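Local coordinates for protein nigerythrin (Desulfovibrio vulgaris subsp. vulgaris, PDB 1YUZ) that shows NADH peroxidase activity in vitro and carries a hemerythrin-like diiron centre in a four-helix bundle and a rubredoxin-like iron centre that probably serves electron transfer, at residues B[67-72]-B[178-183]. Sequence-based numbering, arbitrary orientation.
Sequences EATAAA and GYIHKG
Ile-180 and Gly-178 pack against Ala-68, Thr-69 and Ala-72 in a small, buried, mainly apolar contact that joins helix 60-87 of the diiron bundle to the rubredoxin-like part of the same chain. Strand 180-182 runs nearly antiparallel to the helix segment, at 161°, and no hydrogen bond links the two. Ile-180 makes the largest share, and its CD1 does the touching: CG1 stands anti to the carbonyl carbon (chi1 -67°), and the extended second torsion carries CD1 onto the helix. There the Ile-180 CD1 methyl lies 3.9 Å from Ala-68 CB and 3.6 Å from Thr-69 N, close against the backbone. The Thr-69 side chain crosses that of Ile-180 at about a right angle, its OG1 3.4 Å from Ile-180 CD1; this hydroxyl is hydrogen-bonded to Leu-65 O in the preceding helical turn. One turn further on, the two backbones come closer, and Ala-72 CB sits 3.6 Å from Gly-178 CA and 3.7 Å from Gly-178 O. That carbonyl accepts a hydrogen bond from NE2 of the iron ligand His-152, a second-shell link that probably helps orient the imidazole. The Thr-69 side chain is about 4 Å from the iron(II) ion of the diiron site, while Gly-178 directly follows Cys-177 of the Cys4 iron site. In this structure the seam thus joins, within one chain, the ferritin-like diiron bundle and rubredoxin-like domain whose combination characterises the rubrerythrin family.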
loop_
_atom_site.group_PDB
_atom_site.type_symbol
_atom_site.label_atom_id
_atom_site.label_comp_id
_atom_site.label_asym_id
_atom_site.label_seq_id
_atom_site.Cartn_x
_atom_site.Cartn_y
_atom_site.Cartn_z
ATOM N N GLU B 67 1.185 -10.336 13.679
ATOM C CA GLU B 67 0.409 -10.839 14.806
ATOM C C GLU B 67 -0.653 -9.826 15.216
ATOM O O GLU B 67 -1.791 -10.194 15.510
ATOM C CB GLU B 67 1.346 -11.165 15.971
ATOM C CG GLU B 67 2.282 -12.310 15.628
ATOM C CD GLU B 67 3.446 -12.462 16.589
ATOM O OE1 GLU B 67 3.711 -11.536 17.382
ATOM O OE2 GLU B 67 4.113 -13.518 16.530
ATOM N N ALA B 68 -0.289 -8.548 15.217
ATOM C CA ALA B 68 -1.234 -7.501 15.571
ATOM C C ALA B 68 -2.344 -7.441 14.526
ATOM O O ALA B 68 -3.516 -7.303 14.863
ATOM C CB ALA B 68 -0.521 -6.155 15.654
ATOM N N THR B 69 -1.976 -7.563 13.255
ATOM C CA THR B 69 -2.974 -7.497 12.195
ATOM C C THR B 69 -3.883 -8.726 12.207
ATOM O O THR B 69 -5.077 -8.621 11.933
ATOM C CB THR B 69 -2.315 -7.314 10.817
ATOM O OG1 THR B 69 -1.360 -6.245 10.892
ATOM C CG2 THR B 69 -3.363 -6.932 9.785
ATOM N N ALA B 70 -3.332 -9.889 12.536
ATOM C CA ALA B 70 -4.154 -11.089 12.619
ATOM C C ALA B 70 -5.186 -10.839 13.717
ATOM O O ALA B 70 -6.369 -11.134 13.555
ATOM C CB ALA B 70 -3.300 -12.296 12.969
ATOM N N ALA B 71 -4.734 -10.274 14.834
ATOM C CA ALA B 71 -5.631 -9.988 15.944
ATOM C C ALA B 71 -6.714 -9.007 15.501
ATOM O O ALA B 71 -7.869 -9.113 15.918
ATOM C CB ALA B 71 -4.843 -9.427 17.118
ATOM N N ALA B 72 -6.341 -8.057 14.648
ATOM C CA ALA B 72 -7.298 -7.083 14.136
ATOM C C ALA B 72 -8.374 -7.790 13.319
ATOM O O ALA B 72 -9.555 -7.470 13.427
ATOM C CB ALA B 72 -6.585 -6.048 13.275
ATOM N N GLY B 178 -9.898 -2.600 14.194
ATOM C CA GLY B 178 -8.606 -3.055 13.724
ATOM C C GLY B 178 -7.480 -2.050 13.622
ATOM O O GLY B 178 -6.417 -2.378 13.104
ATOM N N TYR B 179 -7.689 -0.834 14.110
ATOM C CA TYR B 179 -6.642 0.172 14.020
ATOM C C TYR B 179 -5.355 -0.242 14.721
ATOM O O TYR B 179 -5.371 -0.717 15.857
ATOM C CB TYR B 179 -7.114 1.502 14.604
ATOM C CG TYR B 179 -6.057 2.580 14.523
ATOM C CD1 TYR B 179 -5.708 3.156 13.300
ATOM C CD2 TYR B 179 -5.386 3.009 15.667
ATOM C CE1 TYR B 179 -4.717 4.135 13.222
ATOM C CE2 TYR B 179 -4.396 3.984 15.599
ATOM C CZ TYR B 179 -4.068 4.543 14.376
ATOM O OH TYR B 179 -3.101 5.524 14.308
ATOM N N ILE B 180 -4.242 -0.050 14.026
ATOM C CA ILE B 180 -2.929 -0.369 14.561
ATOM C C ILE B 180 -2.048 0.857 14.424
ATOM O O ILE B 180 -1.993 1.472 13.362
ATOM C CB ILE B 180 -2.266 -1.527 13.788
ATOM C CG1 ILE B 180 -3.051 -2.818 14.021
ATOM C CG2 ILE B 180 -0.808 -1.686 14.229
ATOM C CD1 ILE B 180 -2.603 -3.978 13.160
ATOM N N HIS B 181 -1.374 1.215 15.510
ATOM C CA HIS B 181 -0.474 2.352 15.499
ATOM C C HIS B 181 0.931 1.861 15.808
ATOM O O HIS B 181 1.116 1.017 16.681
ATOM C CB HIS B 181 -0.871 3.379 16.559
ATOM C CG HIS B 181 -0.249 4.722 16.346
ATOM N ND1 HIS B 181 -0.839 5.692 15.566
ATOM C CD2 HIS B 181 0.936 5.235 16.753
ATOM C CE1 HIS B 181 -0.044 6.745 15.500
ATOM N NE2 HIS B 181 1.041 6.493 16.211
ATOM N N LYS B 182 1.915 2.386 15.088
ATOM C CA LYS B 182 3.304 2.015 15.318
ATOM C C LYS B 182 3.924 3.079 16.210
ATOM O O LYS B 182 4.019 4.241 15.828
ATOM C CB LYS B 182 4.076 1.937 13.999
ATOM C CG LYS B 182 5.553 1.601 14.186
ATOM C CD LYS B 182 6.274 1.466 12.851
ATOM C CE LYS B 182 7.755 1.156 13.037
ATOM N NZ LYS B 182 8.502 2.294 13.642
ATOM N N GLY B 183 4.335 2.682 17.406
ATOM C CA GLY B 183 4.932 3.647 18.311
ATOM C C GLY B 183 3.942 4.208 19.312
ATOM O O GLY B 183 2.761 3.860 19.295
#